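Local coordinates for pectate lyase (Cellvibrio cellulosa, PDB 1GXM), which cleaves polygalacturonate by anti-beta-elimination, the chain here being the family 10 polysaccharide lyase catalytic module of a longer protein, at residues R96-Q110 with D157-A170. Residues are numbered along the deposited sequence; the frame is centred on the assembly and turned at random.
Sequences RDAVRKAANFLVNSQ and DVFSDNDRTRFKTA. Unlike the reference sequence in segment 157-170: Asn162 (reference Ser). With GOL (glycerol), chain D.
Arg100 reaches from helix 93-109 to the capping box that starts helix 161-181, where, in the pectate lyase module, helix segments 96-109 and 161-170 run in the same general direction, their axes crossing at 37°. Its chain bends at chi3 (57°), bringing Arg100 NH1 to Asp163 OD2 at 2.7 Å, a salt bridge on the syn side of the carboxylate, and to Val158 O at 3.0 Å, in the carbonyl plane. Ser160 N reaches the same Asp163 OD2 from the opposite face of the carboxylate, while Ser160 OG accepts from Asp163 N, so the cap and the interhelix bridge share one oxygen. A water donates to Asp163 OD1 and accepts from Arg100 NH2.

One turn earlier, Arg96 grips Asp157 O side-on through NE (3.0 Å) and NH2; Asp157 OD1 makes only a long salt bridge to Arg96 NE (3.7 Å) and is hydrogen-bonded to Tyr87 OH.

Beneath these polar links lies a hydrocarbon layer. The Phe159 ring is sandwiched between Val158 CG2 and the edge of Phe167, and Ala103 CB sits 3.4 Å from Phe167 CZ. Helix 136-148 also packs against both phenylalanines.

Farther along, Val107 CG1 lies under one face of the Arg166 guanidinium, whose extended chain carries NH1 to a lone pair of Asn104 OD1 (2.8 Å); NH2 bonds only weakly to Asn108 OD1. A glycerol, probably from the crystallisation liquor, fits between the helices, donating from O1 to Arg100 O and accepting at O3 from Arg166 NH1.

At the far end of the contact, Gln110 NE2 donates to Gly114 O and also to Ala170 O, the latter at 2.9 Å and almost straight, at 174°.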
loop_
_atom_site.group_PDB
_atom_site.type_symbol
_atom_site.label_atom_id
_atom_site.label_comp_id
_atom_site.label_asym_id
_atom_site.label_seq_id
_atom_site.Cartn_x
_atom_site.Cartn_y
_atom_site.Cartn_z
ATOM N N ARG A 96 -6.457 22.012 8.713
ATOM C CA ARG A 96 -5.827 21.405 9.884
ATOM C C ARG A 96 -6.802 20.485 10.597
ATOM O O ARG A 96 -6.461 19.364 10.974
ATOM C CB ARG A 96 -5.346 22.498 10.860
ATOM C CG ARG A 96 -4.779 21.993 12.192
ATOM C CD ARG A 96 -4.382 23.111 13.154
ATOM N NE ARG A 96 -3.720 22.538 14.317
ATOM C CZ ARG A 96 -4.339 22.064 15.399
ATOM N NH1 ARG A 96 -5.657 22.138 15.534
ATOM N NH2 ARG A 96 -3.627 21.538 16.362
ATOM N N ASP A 97 -8.019 20.960 10.791
ATOM C CA ASP A 97 -9.031 20.188 11.502
ATOM C C ASP A 97 -9.306 18.891 10.754
ATOM O O ASP A 97 -9.482 17.847 11.352
ATOM C CB ASP A 97 -10.313 20.987 11.637
ATOM C CG ASP A 97 -10.165 22.171 12.556
ATOM O OD1 ASP A 97 -9.208 22.213 13.357
ATOM O OD2 ASP A 97 -10.977 23.111 12.523
ATOM N N ALA A 98 -9.374 18.980 9.446
ATOM C CA ALA A 98 -9.679 17.807 8.631
ATOM C C ALA A 98 -8.554 16.797 8.692
ATOM O O ALA A 98 -8.785 15.608 8.808
ATOM C CB ALA A 98 -9.901 18.213 7.220
ATOM N N VAL A 99 -7.326 17.278 8.602
ATOM C CA VAL A 99 -6.174 16.402 8.700
ATOM C C VAL A 99 -6.151 15.697 10.045
ATOM O O VAL A 99 -5.856 14.520 10.118
ATOM C CB VAL A 99 -4.860 17.178 8.500
ATOM C CG1 VAL A 99 -3.668 16.285 8.716
ATOM C CG2 VAL A 99 -4.795 17.723 7.101
ATOM N N ARG A 100 -6.447 16.409 11.125
ATOM C CA ARG A 100 -6.519 15.778 12.435
ATOM C C ARG A 100 -7.582 14.687 12.500
ATOM O O ARG A 100 -7.379 13.650 13.120
ATOM C CB ARG A 100 -6.727 16.838 13.509
ATOM C CG ARG A 100 -5.508 17.744 13.660
ATOM C CD ARG A 100 -5.720 18.927 14.593
ATOM N NE ARG A 100 -6.138 18.440 15.900
ATOM C CZ ARG A 100 -5.319 17.924 16.809
ATOM N NH1 ARG A 100 -4.024 17.880 16.587
ATOM N NH2 ARG A 100 -5.795 17.452 17.956
ATOM N N LYS A 101 -8.738 14.937 11.890
ATOM C CA LYS A 101 -9.806 13.933 11.884
ATOM C C LYS A 101 -9.400 12.710 11.064
ATOM O O LYS A 101 -9.706 11.600 11.441
ATOM C CB LYS A 101 -11.127 14.494 11.361
ATOM C CG LYS A 101 -11.797 15.461 12.353
ATOM C CD LYS A 101 -13.215 15.805 11.951
ATOM C CE LYS A 101 -14.202 14.702 12.311
ATOM N NZ LYS A 101 -15.613 15.079 12.022
ATOM N N ALA A 102 -8.667 12.958 9.992
ATOM C CA ALA A 102 -8.203 11.873 9.109
ATOM C C ALA A 102 -7.165 11.000 9.787
ATOM O O ALA A 102 -7.214 9.794 9.661
ATOM C CB ALA A 102 -7.632 12.425 7.834
ATOM N N ALA A 103 -6.231 11.617 10.510
ATOM C CA ALA A 103 -5.229 10.846 11.237
ATOM C C ALA A 103 -5.894 10.034 12.333
ATOM O O ALA A 103 -5.559 8.874 12.550
ATOM C CB ALA A 103 -4.197 11.750 11.820
ATOM N N ASN A 104 -6.844 10.656 13.023
ATOM C CA ASN A 104 -7.601 9.979 14.052
ATOM C C ASN A 104 -8.330 8.787 13.465
ATOM O O ASN A 104 -8.382 7.727 14.064
ATOM C CB ASN A 104 -8.584 10.958 14.691
ATOM C CG ASN A 104 -9.325 10.377 15.863
ATOM O OD1 ASN A 104 -8.743 9.767 16.742
ATOM N ND2 ASN A 104 -10.635 10.580 15.883
ATOM N N PHE A 105 -8.930 8.984 12.294
ATOM C CA PHE A 105 -9.612 7.914 11.590
ATOM C C PHE A 105 -8.668 6.728 11.344
ATOM O O PHE A 105 -8.996 5.584 11.640
ATOM C CB PHE A 105 -10.133 8.412 10.254
ATOM C CG PHE A 105 -10.625 7.319 9.368
ATOM C CD1 PHE A 105 -11.887 6.775 9.551
ATOM C CD2 PHE A 105 -9.813 6.782 8.386
ATOM C CE1 PHE A 105 -12.322 5.727 8.761
ATOM C CE2 PHE A 105 -10.263 5.738 7.585
ATOM C CZ PHE A 105 -11.517 5.225 7.786
ATOM N N LEU A 106 -7.492 7.020 10.807
ATOM C CA LEU A 106 -6.552 5.949 10.510
ATOM C C LEU A 106 -6.183 5.180 11.763
ATOM O O LEU A 106 -6.200 3.958 11.784
ATOM C CB LEU A 106 -5.300 6.471 9.824
ATOM C CG LEU A 106 -5.448 7.020 8.408
ATOM C CD1 LEU A 106 -4.108 7.516 7.950
ATOM C CD2 LEU A 106 -5.941 5.965 7.442
ATOM N N VAL A 107 -5.882 5.903 12.843
ATOM C CA VAL A 107 -5.531 5.224 14.076
ATOM C C VAL A 107 -6.723 4.479 14.674
ATOM O O VAL A 107 -6.596 3.344 15.122
ATOM C CB VAL A 107 -4.882 6.160 15.093
ATOM C CG1 VAL A 107 -4.535 5.373 16.370
ATOM C CG2 VAL A 107 -3.616 6.796 14.474
ATOM N N ASN A 108 -7.902 5.096 14.641
ATOM C CA ASN A 108 -9.108 4.437 15.136
ATOM C C ASN A 108 -9.410 3.146 14.411
ATOM O O ASN A 108 -9.933 2.198 14.996
ATOM C CB ASN A 108 -10.326 5.329 15.034
ATOM C CG ASN A 108 -10.361 6.387 16.097
ATOM O OD1 ASN A 108 -9.704 6.268 17.147
ATOM N ND2 ASN A 108 -11.135 7.437 15.845
ATOM N N SER A 109 -9.055 3.108 13.119
ATOM C CA SER A 109 -9.300 1.915 12.310
ATOM C C SER A 109 -8.381 0.763 12.631
ATOM O O SER A 109 -8.644 -0.355 12.242
ATOM C CB SER A 109 -9.173 2.256 10.842
ATOM O OG SER A 109 -7.828 2.286 10.413
ATOM N N GLN A 110 -7.296 1.044 13.336
ATOM C CA GLN A 110 -6.258 0.068 13.534
ATOM C C GLN A 110 -6.655 -0.983 14.557
ATOM O O GLN A 110 -7.106 -0.668 15.652
ATOM C CB GLN A 110 -4.956 0.748 13.945
ATOM C CG GLN A 110 -3.762 -0.161 13.911
ATOM C CD GLN A 110 -2.485 0.588 14.154
ATOM O OE1 GLN A 110 -2.397 1.409 15.070
ATOM N NE2 GLN A 110 -1.472 0.315 13.337
ATOM N N ASP A 157 1.819 23.169 12.898
ATOM C CA ASP A 157 1.172 22.956 14.184
ATOM C C ASP A 157 -0.060 22.047 14.089
ATOM O O ASP A 157 -0.861 21.977 15.029
ATOM C CB ASP A 157 0.818 24.301 14.831
ATOM C CG ASP A 157 -0.214 25.084 14.053
ATOM O OD1 ASP A 157 -0.885 24.527 13.161
ATOM O OD2 ASP A 157 -0.455 26.286 14.291
ATOM N N VAL A 158 -0.201 21.338 12.966
ATOM C CA VAL A 158 -1.295 20.389 12.778
ATOM C C VAL A 158 -1.348 19.377 13.913
ATOM O O VAL A 158 -2.415 19.041 14.385
ATOM C CB VAL A 158 -1.263 19.718 11.377
ATOM C CG1 VAL A 158 -0.000 18.905 11.130
ATOM C CG2 VAL A 158 -2.485 18.839 11.194
ATOM N N PHE A 159 -0.184 18.917 14.355
ATOM C CA PHE A 159 -0.098 17.928 15.402
ATOM C C PHE A 159 0.775 18.392 16.530
ATOM O O PHE A 159 1.732 19.133 16.321
ATOM C CB PHE A 159 0.468 16.633 14.824
ATOM C CG PHE A 159 -0.415 16.011 13.778
ATOM C CD1 PHE A 159 -1.759 15.787 14.032
ATOM C CD2 PHE A 159 0.098 15.655 12.557
ATOM C CE1 PHE A 159 -2.576 15.207 13.074
ATOM C CE2 PHE A 159 -0.728 15.068 11.580
ATOM C CZ PHE A 159 -2.052 14.859 11.841
ATOM N N SER A 160 0.455 17.889 17.707
ATOM C CA SER A 160 1.245 18.081 18.911
ATOM C C SER A 160 2.167 16.900 19.152
ATOM O O SER A 160 2.080 15.872 18.477
ATOM C CB SER A 160 0.303 18.192 20.106
ATOM O OG SER A 160 -0.306 16.942 20.370
ATOM N N ASP A 161 3.041 17.026 20.140
ATOM C CA ASP A 161 3.876 15.912 20.573
ATOM C C ASP A 161 3.046 14.697 20.991
ATOM O O ASP A 161 3.412 13.561 20.687
ATOM C CB ASP A 161 4.739 16.327 21.769
ATOM C CG ASP A 161 5.872 17.239 21.394
ATOM O OD1 ASP A 161 6.192 17.392 20.194
ATOM O OD2 ASP A 161 6.523 17.861 22.265
ATOM N N ASN A 162 1.950 14.936 21.703
ATOM C CA ASN A 162 1.075 13.855 22.144
ATOM C C ASN A 162 0.429 13.124 20.964
ATOM O O ASN A 162 0.304 11.903 20.971
ATOM C CB ASN A 162 0.015 14.367 23.119
ATOM C CG ASN A 162 0.593 14.670 24.492
ATOM O OD1 ASN A 162 1.705 14.231 24.832
ATOM N ND2 ASN A 162 -0.166 15.412 25.295
ATOM N N ASP A 163 0.049 13.882 19.950
ATOM C CA ASP A 163 -0.483 13.298 18.725
ATOM C C ASP A 163 0.570 12.446 18.077
ATOM O O ASP A 163 0.296 11.331 17.665
ATOM C CB ASP A 163 -0.855 14.373 17.731
ATOM C CG ASP A 163 -1.996 15.222 18.192
ATOM O OD1 ASP A 163 -2.811 14.761 19.027
ATOM O OD2 ASP A 163 -2.136 16.372 17.751
ATOM N N ARG A 164 1.772 12.990 17.958
ATOM C CA ARG A 164 2.874 12.235 17.352
ATOM C C ARG A 164 3.189 10.964 18.109
ATOM O O ARG A 164 3.536 9.971 17.500
ATOM C CB ARG A 164 4.106 13.100 17.183
ATOM C CG ARG A 164 3.955 14.078 16.070
ATOM C CD ARG A 164 5.192 14.875 15.775
ATOM N NE ARG A 164 5.316 15.936 16.767
ATOM C CZ ARG A 164 4.726 17.115 16.669
ATOM N NH1 ARG A 164 4.031 17.442 15.592
ATOM N NH2 ARG A 164 4.869 18.011 17.642
ATOM N N THR A 165 3.044 10.970 19.429
ATOM C CA THR A 165 3.239 9.757 20.211
ATOM C C THR A 165 2.225 8.703 19.795
ATOM O O THR A 165 2.555 7.536 19.679
ATOM C CB THR A 165 3.105 10.074 21.704
ATOM O OG1 THR A 165 4.216 10.895 22.062
ATOM C CG2 THR A 165 3.215 8.819 22.589
ATOM N N ARG A 166 0.981 9.126 19.639
ATOM C CA ARG A 166 -0.058 8.214 19.233
ATOM C C ARG A 166 0.222 7.666 17.844
ATOM O O ARG A 166 0.030 6.496 17.599
ATOM C CB ARG A 166 -1.406 8.890 19.225
ATOM C CG ARG A 166 -2.540 7.915 19.008
ATOM C CD ARG A 166 -3.869 8.573 19.147
ATOM N NE ARG A 166 -4.986 7.676 18.872
ATOM C CZ ARG A 166 -6.053 8.007 18.151
ATOM N NH1 ARG A 166 -6.146 9.202 17.584
ATOM N NH2 ARG A 166 -7.022 7.127 17.967
ATOM N N PHE A 167 0.689 8.521 16.960
ATOM C CA PHE A 167 1.030 8.081 15.602
ATOM C C PHE A 167 2.228 7.170 15.605
ATOM O O PHE A 167 2.236 6.198 14.877
ATOM C CB PHE A 167 1.287 9.248 14.673
ATOM C CG PHE A 167 0.146 10.210 14.569
ATOM C CD1 PHE A 167 -1.145 9.816 14.836
ATOM C CD2 PHE A 167 0.378 11.521 14.234
ATOM C CE1 PHE A 167 -2.188 10.706 14.770
ATOM C CE2 PHE A 167 -0.664 12.427 14.160
ATOM C CZ PHE A 167 -1.954 12.008 14.427
ATOM N N LYS A 168 3.239 7.461 16.421
ATOM C CA LYS A 168 4.375 6.568 16.518
ATOM C C LYS A 168 3.934 5.189 16.987
ATOM O O LYS A 168 4.384 4.169 16.470
ATOM C CB LYS A 168 5.449 7.113 17.454
ATOM C CG LYS A 168 6.663 6.239 17.451
ATOM C CD LYS A 168 7.788 6.788 18.262
ATOM C CE LYS A 168 8.954 5.818 18.243
ATOM N NZ LYS A 168 10.085 6.276 19.114
ATOM N N THR A 169 3.041 5.143 17.962
ATOM C CA THR A 169 2.509 3.890 18.461
ATOM C C THR A 169 1.795 3.141 17.322
ATOM O O THR A 169 1.994 1.960 17.131
ATOM C CB THR A 169 1.568 4.151 19.637
ATOM O OG1 THR A 169 2.356 4.644 20.738
ATOM C CG2 THR A 169 0.864 2.882 20.126
ATOM N N ALA A 170 0.976 3.841 16.550
ATOM C CA ALA A 170 0.264 3.203 15.436
ATOM C C ALA A 170 1.253 2.680 14.392
ATOM O O ALA A 170 1.084 1.596 13.858
ATOM C CB ALA A 170 -0.695 4.189 14.811
HETATM C C1 GOL D . -5.259 14.169 15.981
HETATM O O1 GOL D . -5.085 13.763 14.645
HETATM C C2 GOL D . -5.572 12.828 16.604
HETATM O O2 GOL D . -6.799 12.888 17.267
HETATM C C3 GOL D . -4.377 12.336 17.397
HETATM O O3 GOL D . -4.776 11.462 18.416
HETATM O O HOH W 1 -4.446 16.387 20.397
#